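Local coordinates for protein endoglucanase E-5 (Thermobifida fusca, PDB 2CKS) that catalyses the endohydrolysis of 1,4-beta-glucosidic linkages in cellulose, lichenin and cereal beta-glucans through its family 5 glycoside hydrolase catalytic domain, at residues G9-Q12 / Q17-D20; S32-Q37 / S268-S273; D69-N74 / L112-T117. All coordinates share one frame; numbering follows the deposited sequence.

Interaction 1: G9-Q12 / Q17-D20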
# COMPACT_ATOMS: atom_id res chain seq x y z
N GLY A 9 3.75 17.93 -2.96
CA GLY A 9 2.63 18.33 -3.79
C GLY A 9 2.00 17.21 -4.58
O GLY A 9 1.86 16.08 -4.11
N LYS A 10 1.62 17.53 -5.81
CA LYS A 10 0.90 16.62 -6.68
C LYS A 10 1.87 15.63 -7.30
O LYS A 10 2.43 15.86 -8.37
CB LYS A 10 0.21 17.44 -7.76
CG LYS A 10 -0.74 16.68 -8.65
CD LYS A 10 -1.12 17.57 -9.83
CE LYS A 10 -2.42 17.14 -10.42
NZ LYS A 10 -3.06 18.23 -11.20
N VAL A 11 2.07 14.51 -6.61
CA VAL A 11 3.04 13.54 -7.09
C VAL A 11 2.54 12.91 -8.39
O VAL A 11 1.34 12.78 -8.62
CB VAL A 11 3.37 12.47 -6.02
CG1 VAL A 11 4.05 13.11 -4.79
CG2 VAL A 11 2.14 11.70 -5.60
N GLN A 12 3.48 12.59 -9.29
CA GLN A 12 3.17 11.97 -10.58
C GLN A 12 4.32 11.08 -10.96
O GLN A 12 5.44 11.32 -10.56
CB GLN A 12 3.02 13.03 -11.68
CG GLN A 12 1.92 14.05 -11.49
CD GLN A 12 0.56 13.55 -11.94
OE1 GLN A 12 0.18 13.74 -13.11
NE2 GLN A 12 -0.18 12.93 -11.02
N GLN A 17 10.00 6.40 -12.07
CA GLN A 17 9.93 6.71 -10.65
C GLN A 17 8.71 7.55 -10.33
O GLN A 17 8.11 8.09 -11.22
CB GLN A 17 11.19 7.48 -10.23
CG GLN A 17 12.46 6.68 -10.48
CD GLN A 17 13.69 7.40 -10.01
OE1 GLN A 17 14.07 8.41 -10.58
NE2 GLN A 17 14.32 6.87 -8.96
N LEU A 18 8.34 7.63 -9.05
CA LEU A 18 7.35 8.59 -8.59
C LEU A 18 8.11 9.87 -8.25
O LEU A 18 9.14 9.82 -7.58
CB LEU A 18 6.62 8.07 -7.36
CG LEU A 18 5.46 8.91 -6.83
CD1 LEU A 18 4.31 8.98 -7.81
CD2 LEU A 18 4.99 8.35 -5.51
N CYS A 19 7.59 11.00 -8.73
CA CYS A 19 8.22 12.31 -8.56
C CYS A 19 7.32 13.25 -7.79
O CYS A 19 6.11 13.07 -7.75
CB CYS A 19 8.49 12.95 -9.92
SG CYS A 19 10.09 12.55 -10.59
N ASP A 20 7.92 14.28 -7.20
CA ASP A 20 7.17 15.39 -6.66
C ASP A 20 6.70 16.28 -7.82
O ASP A 20 6.98 16.00 -8.99
CB ASP A 20 7.99 16.16 -5.61
CG ASP A 20 9.11 16.98 -6.20
OD1 ASP A 20 9.93 17.47 -5.39
OD2 ASP A 20 9.25 17.19 -7.42
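L18 is the first residue of 17-20 to send a side chain across to 9-12. Its CG is anti to the backbone N (chi1 -175°), and the CD1 branch does the touching: it lies 4.0 Å from CB of V11, with V11 CG2 beside it, and 3.8 Å from Q12 O. The two side chains cross at a slant, and L18 also rests on L28, just ahead of barrel strand 29-32.

C19 provides the backbone pairing. It forms a hydrogen-bonded antiparallel pair with Q12, its N giving to Q12 O at 2.8 Å and its O receiving from Q12 N at 3.1 Å, so that each backbone both donates and accepts. The same C19 O also meets V11 CA in a CA-H...O contact of 3.2 Å. The C19 sulfur is tied to C14 by a disulfide, a second, covalent link across the small two-stranded hairpin formed by 12-14 and 17-19, which here comes before the first strand of the barrel.

D20 ends the pairing. Its CA lies 4.3 Å from V11 CG1, while its carboxylate turns to the backbone N atoms of H22 and N24. Across from it K10 centres an inverse gamma turn, and Q12, in the conformer described, folds back so that NE2 donates to V11 O (2.8 Å) with that oxygen in the amide plane; NE2 also reaches D165 O.

The chemistry implies a hairpin paired by two backbone bonds and also tied by the disulfide, with V11 and L18 adding an apolar patch beside the paired strands.

Interaction 2: S32-Q37 / S268-S273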
# COMPACT_ATOMS: atom_id res chain seq x y z
N SER A 32 0.86 0.77 6.37
CA SER A 32 -0.44 0.26 6.00
C SER A 32 -1.27 -0.03 7.23
O SER A 32 -0.76 -0.60 8.19
CB SER A 32 -0.29 -1.04 5.22
OG SER A 32 -1.56 -1.49 4.75
N THR A 33 -2.54 0.34 7.22
CA THR A 33 -3.47 -0.19 8.21
C THR A 33 -3.64 -1.67 7.96
O THR A 33 -3.30 -2.20 6.89
CB THR A 33 -4.88 0.47 8.16
OG1 THR A 33 -5.59 0.03 6.99
CG2 THR A 33 -4.79 1.99 8.06
N HIS A 34 -4.17 -2.36 8.96
CA HIS A 34 -4.65 -3.71 8.77
C HIS A 34 -6.07 -3.54 8.24
O HIS A 34 -6.52 -2.42 7.97
CB HIS A 34 -4.59 -4.48 10.09
CG HIS A 34 -4.55 -5.97 9.94
ND1 HIS A 34 -3.81 -6.78 10.77
CD2 HIS A 34 -5.17 -6.81 9.07
CE1 HIS A 34 -3.97 -8.04 10.42
NE2 HIS A 34 -4.79 -8.09 9.39
N GLY A 35 -6.81 -4.62 8.07
CA GLY A 35 -8.13 -4.52 7.49
C GLY A 35 -9.03 -3.71 8.38
O GLY A 35 -9.10 -3.98 9.58
N ILE A 36 -9.72 -2.71 7.83
CA ILE A 36 -10.57 -1.85 8.65
C ILE A 36 -11.81 -2.56 9.22
O ILE A 36 -12.42 -2.08 10.17
CB ILE A 36 -10.94 -0.53 7.91
CG1 ILE A 36 -11.88 -0.77 6.74
CG2 ILE A 36 -9.67 0.21 7.47
CD1 ILE A 36 -12.51 0.52 6.18
N GLN A 37 -12.15 -3.73 8.69
CA GLN A 37 -13.24 -4.54 9.25
C GLN A 37 -12.87 -5.21 10.58
O GLN A 37 -13.75 -5.67 11.31
CB GLN A 37 -13.70 -5.60 8.24
CG GLN A 37 -12.89 -6.89 8.20
CD GLN A 37 -11.69 -6.85 7.26
OE1 GLN A 37 -11.16 -5.77 6.95
NE2 GLN A 37 -11.25 -8.02 6.82
N SER A 268 -1.53 -1.68 13.53
CA SER A 268 -2.60 -2.24 14.36
C SER A 268 -1.97 -2.91 15.58
O SER A 268 -0.75 -3.03 15.67
CB SER A 268 -3.43 -3.27 13.59
OG SER A 268 -2.84 -4.55 13.64
N ASP A 269 -2.83 -3.38 16.48
CA ASP A 269 -2.40 -4.15 17.63
C ASP A 269 -2.84 -5.62 17.53
O ASP A 269 -3.11 -6.27 18.54
CB ASP A 269 -2.86 -3.48 18.94
CG ASP A 269 -4.35 -3.57 19.16
OD1 ASP A 269 -5.11 -3.85 18.21
OD2 ASP A 269 -4.84 -3.35 20.30
N ASP A 270 -2.88 -6.13 16.31
CA ASP A 270 -3.07 -7.56 16.08
C ASP A 270 -1.99 -8.35 16.83
O ASP A 270 -0.90 -7.83 17.09
CB ASP A 270 -2.99 -7.86 14.59
CG ASP A 270 -3.30 -9.29 14.28
OD1 ASP A 270 -2.51 -9.89 13.51
OD2 ASP A 270 -4.28 -9.90 14.76
N PHE A 271 -2.28 -9.60 17.17
CA PHE A 271 -1.33 -10.41 17.93
C PHE A 271 -0.03 -10.75 17.19
O PHE A 271 1.00 -11.03 17.81
CB PHE A 271 -2.00 -11.70 18.43
CG PHE A 271 -2.19 -12.75 17.37
CD1 PHE A 271 -3.37 -12.82 16.64
CD2 PHE A 271 -1.19 -13.70 17.11
CE1 PHE A 271 -3.55 -13.80 15.67
CE2 PHE A 271 -1.36 -14.67 16.14
CZ PHE A 271 -2.53 -14.73 15.41
N ARG A 272 -0.08 -10.74 15.87
CA ARG A 272 1.05 -11.15 15.06
C ARG A 272 2.21 -10.17 15.18
O ARG A 272 2.02 -8.98 15.45
CB ARG A 272 0.63 -11.31 13.61
CG ARG A 272 -0.37 -12.43 13.39
CD ARG A 272 -0.85 -12.52 11.96
NE ARG A 272 -1.81 -13.60 11.75
CZ ARG A 272 -3.11 -13.54 12.02
NH1 ARG A 272 -3.66 -12.44 12.53
NH2 ARG A 272 -3.88 -14.59 11.78
N SER A 273 3.42 -10.67 14.96
CA SER A 273 4.63 -9.87 15.21
C SER A 273 4.74 -8.66 14.27
O SER A 273 5.39 -7.68 14.63
CB SER A 273 5.88 -10.75 15.12
OG SER A 273 6.05 -11.26 13.82
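H34 meets S268 and D270 where two loops of the (beta/alpha)8 barrel come together: one leaves the first barrel strand, 29-32, and the other follows the last, 262-265, its neighbour in the closed sheet. The H34 side chain lies about 8 Å from that of E231, the probable nucleophile, so the contact lies close to the probable active site.

The contacts across are van der Waals ones at the edge of the imidazole. A chi1 of -158° swings the H34 ring away from its own backbone N and over to the other loop. There CB packs against S268 CB at 3.9 Å and ND1 comes within 3.8 Å of S268 OG, while CE1 faces D270 OD1 at 3.9 Å. Ring and carboxylate planes stand 86° apart.

Hydrogen bonds shape the second loop from within. S268 OG accepts from D270 N (3.1 Å), an ST turn, and also bonds N266 OD1. With an alanine in place of S268, D270 N and N266 OD1 would probably lose their hydroxyl partner, letting the turn relax and D270 shift against the imidazole edge.

A salt bridge fixes the carboxylate: R272 NH1 approaches D270 OD1 on its syn lone pair, at 3.0 Å and nearly in the guanidinium plane. F271 CZ lies over the centre of one guanidinium face of R272, 3.6 Å above its plane.

Interaction 3: D69-N74 / L112-T117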
# COMPACT_ATOMS: atom_id res chain seq x y z
N ASP A 69 -15.41 -10.48 5.79
CA ASP A 69 -16.24 -9.57 6.59
C ASP A 69 -16.02 -8.09 6.28
O ASP A 69 -16.39 -7.22 7.06
CB ASP A 69 -16.05 -9.84 8.09
CG ASP A 69 -16.47 -11.24 8.48
OD1 ASP A 69 -15.70 -11.91 9.20
OD2 ASP A 69 -17.55 -11.75 8.11
N GLY A 70 -15.47 -7.82 5.10
CA GLY A 70 -15.17 -6.48 4.66
C GLY A 70 -16.28 -5.83 3.86
O GLY A 70 -17.46 -6.01 4.15
N TYR A 71 -15.89 -5.08 2.84
CA TYR A 71 -16.78 -4.22 2.07
C TYR A 71 -18.10 -4.87 1.67
O TYR A 71 -19.14 -4.24 1.79
CB TYR A 71 -16.02 -3.71 0.84
CG TYR A 71 -16.83 -2.89 -0.15
CD1 TYR A 71 -16.83 -1.50 -0.10
CD2 TYR A 71 -17.57 -3.51 -1.14
CE1 TYR A 71 -17.56 -0.75 -1.03
CE2 TYR A 71 -18.30 -2.77 -2.06
CZ TYR A 71 -18.29 -1.40 -2.01
OH TYR A 71 -19.03 -0.69 -2.94
N GLU A 72 -18.05 -6.12 1.20
CA GLU A 72 -19.26 -6.77 0.69
C GLU A 72 -20.37 -6.87 1.72
O GLU A 72 -21.55 -6.95 1.34
CB GLU A 72 -18.93 -8.16 0.13
CG GLU A 72 -18.70 -9.23 1.18
CD GLU A 72 -18.32 -10.58 0.59
OE1 GLU A 72 -18.42 -10.76 -0.65
OE2 GLU A 72 -17.90 -11.46 1.39
N THR A 73 -20.02 -6.88 3.00
CA THR A 73 -21.01 -6.97 4.08
C THR A 73 -21.76 -5.66 4.34
O THR A 73 -22.84 -5.69 4.94
CB THR A 73 -20.38 -7.46 5.42
OG1 THR A 73 -19.43 -6.50 5.90
CG2 THR A 73 -19.58 -8.72 5.23
N ASN A 74 -21.19 -4.52 3.94
CA ASN A 74 -21.83 -3.21 4.13
C ASN A 74 -21.18 -2.16 3.24
O ASN A 74 -20.47 -1.28 3.73
CB ASN A 74 -21.72 -2.80 5.60
CG ASN A 74 -22.46 -1.51 5.91
OD1 ASN A 74 -23.19 -0.97 5.08
ND2 ASN A 74 -22.25 -1.01 7.13
N LEU A 112 -14.77 -7.01 -9.61
CA LEU A 112 -14.71 -5.91 -10.57
C LEU A 112 -15.92 -4.98 -10.51
O LEU A 112 -15.77 -3.76 -10.50
CB LEU A 112 -14.57 -6.44 -12.00
CG LEU A 112 -14.64 -5.37 -13.10
CD1 LEU A 112 -13.51 -4.37 -12.95
CD2 LEU A 112 -14.62 -6.00 -14.47
N ASP A 113 -17.12 -5.55 -10.50
CA ASP A 113 -18.35 -4.75 -10.49
C ASP A 113 -18.39 -3.85 -9.26
O ASP A 113 -18.67 -2.65 -9.37
CB ASP A 113 -19.59 -5.65 -10.56
CG ASP A 113 -20.86 -4.89 -10.89
OD1 ASP A 113 -20.82 -3.95 -11.72
OD2 ASP A 113 -21.96 -5.18 -10.38
N ARG A 114 -18.06 -4.41 -8.09
CA ARG A 114 -17.95 -3.65 -6.85
C ARG A 114 -16.87 -2.59 -6.93
O ARG A 114 -17.05 -1.48 -6.43
CB ARG A 114 -17.60 -4.56 -5.67
CG ARG A 114 -18.78 -5.23 -5.03
CD ARG A 114 -18.37 -6.10 -3.86
NE ARG A 114 -17.84 -7.37 -4.33
CZ ARG A 114 -18.56 -8.46 -4.51
NH1 ARG A 114 -19.86 -8.45 -4.25
NH2 ARG A 114 -17.98 -9.57 -4.96
N ALA A 115 -15.73 -2.95 -7.52
CA ALA A 115 -14.58 -2.04 -7.60
C ALA A 115 -14.93 -0.81 -8.42
O ALA A 115 -14.57 0.31 -8.05
CB ALA A 115 -13.38 -2.76 -8.19
N LYS A 116 -15.65 -1.01 -9.51
CA LYS A 116 -16.06 0.11 -10.35
C LYS A 116 -16.98 1.04 -9.57
O LYS A 116 -16.84 2.25 -9.65
CB LYS A 116 -16.77 -0.37 -11.62
CG LYS A 116 -15.88 -1.05 -12.62
CD LYS A 116 -16.68 -1.36 -13.88
CE LYS A 116 -15.83 -1.97 -14.96
NZ LYS A 116 -16.66 -2.22 -16.19
N THR A 117 -17.91 0.48 -8.81
CA THR A 117 -18.83 1.28 -8.01
C THR A 117 -18.09 2.07 -6.94
O THR A 117 -18.30 3.27 -6.77
CB THR A 117 -19.88 0.38 -7.39
OG1 THR A 117 -20.68 -0.18 -8.44
CG2 THR A 117 -20.88 1.17 -6.53
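Y71 and R114 carry this contact, the two side chains running alongside one another and pointing opposite ways. With chi1 at 175° the tyrosine extends its ring from the short 3-10 turn toward helix 112-126. It presents an edge: CE2 lies 3.8 Å from R114 CD, and the same methylene is equally close to CD2, near the plane of the ring. R114 CG also approaches CE2, at 3.9 Å, so the aliphatic part of the arginine lines the ring's rim. A bend at chi3 (-79°) then turns the guanidinium away from this line, leaving its plane 65° from that of the phenol.

The contact belongs to the outer part of the TIM barrel, joining the loop between strand 59-65 and helix 75-90 to the helix that follows strand 95-101. Y71 is also packed edge-to-face with W100 of that strand and lies against F78.

At the polar end, E72 OE1 sits over one face of the R114 guanidinium, 4.5 Å from NH2 and well out of its plane. No N-H points at the oxygen, and any attraction is probably a general one between opposite charges. R114 NH2 bonds N111 OD1, and E72 OE1 bonds Q67 NE2. The 3-10 turn of 71-73 is held by G70 O, which accepts from both T73 OG1 (2.7 Å) and T73 N (2.9 Å). Farther along the helix, T117 CG2 approaches Y71 OH at 4.4 Å.

The three contacts show how chemistry follows position in one barrel. Interaction 2 is buried near the catalytic centre: van der Waals contacts at an imidazole edge, beside a loop held by an ST turn and a salt bridge. Interactions 1 and 3 are partly buried, the former built from backbone bonds and a disulfide, the latter from an aliphatic chain on an aromatic edge. Interactions 2 and 3 both join segments that follow barrel strands, whereas interaction 1 lies within a hairpin ahead of the barrel, its centre about 28 Å from that of interaction 2. Interactions 2 and 3 adjoin, Q37 CB reaching D69 O at 3.4 Å, and interaction 3 is nested inside the long loop that interaction 2 closes.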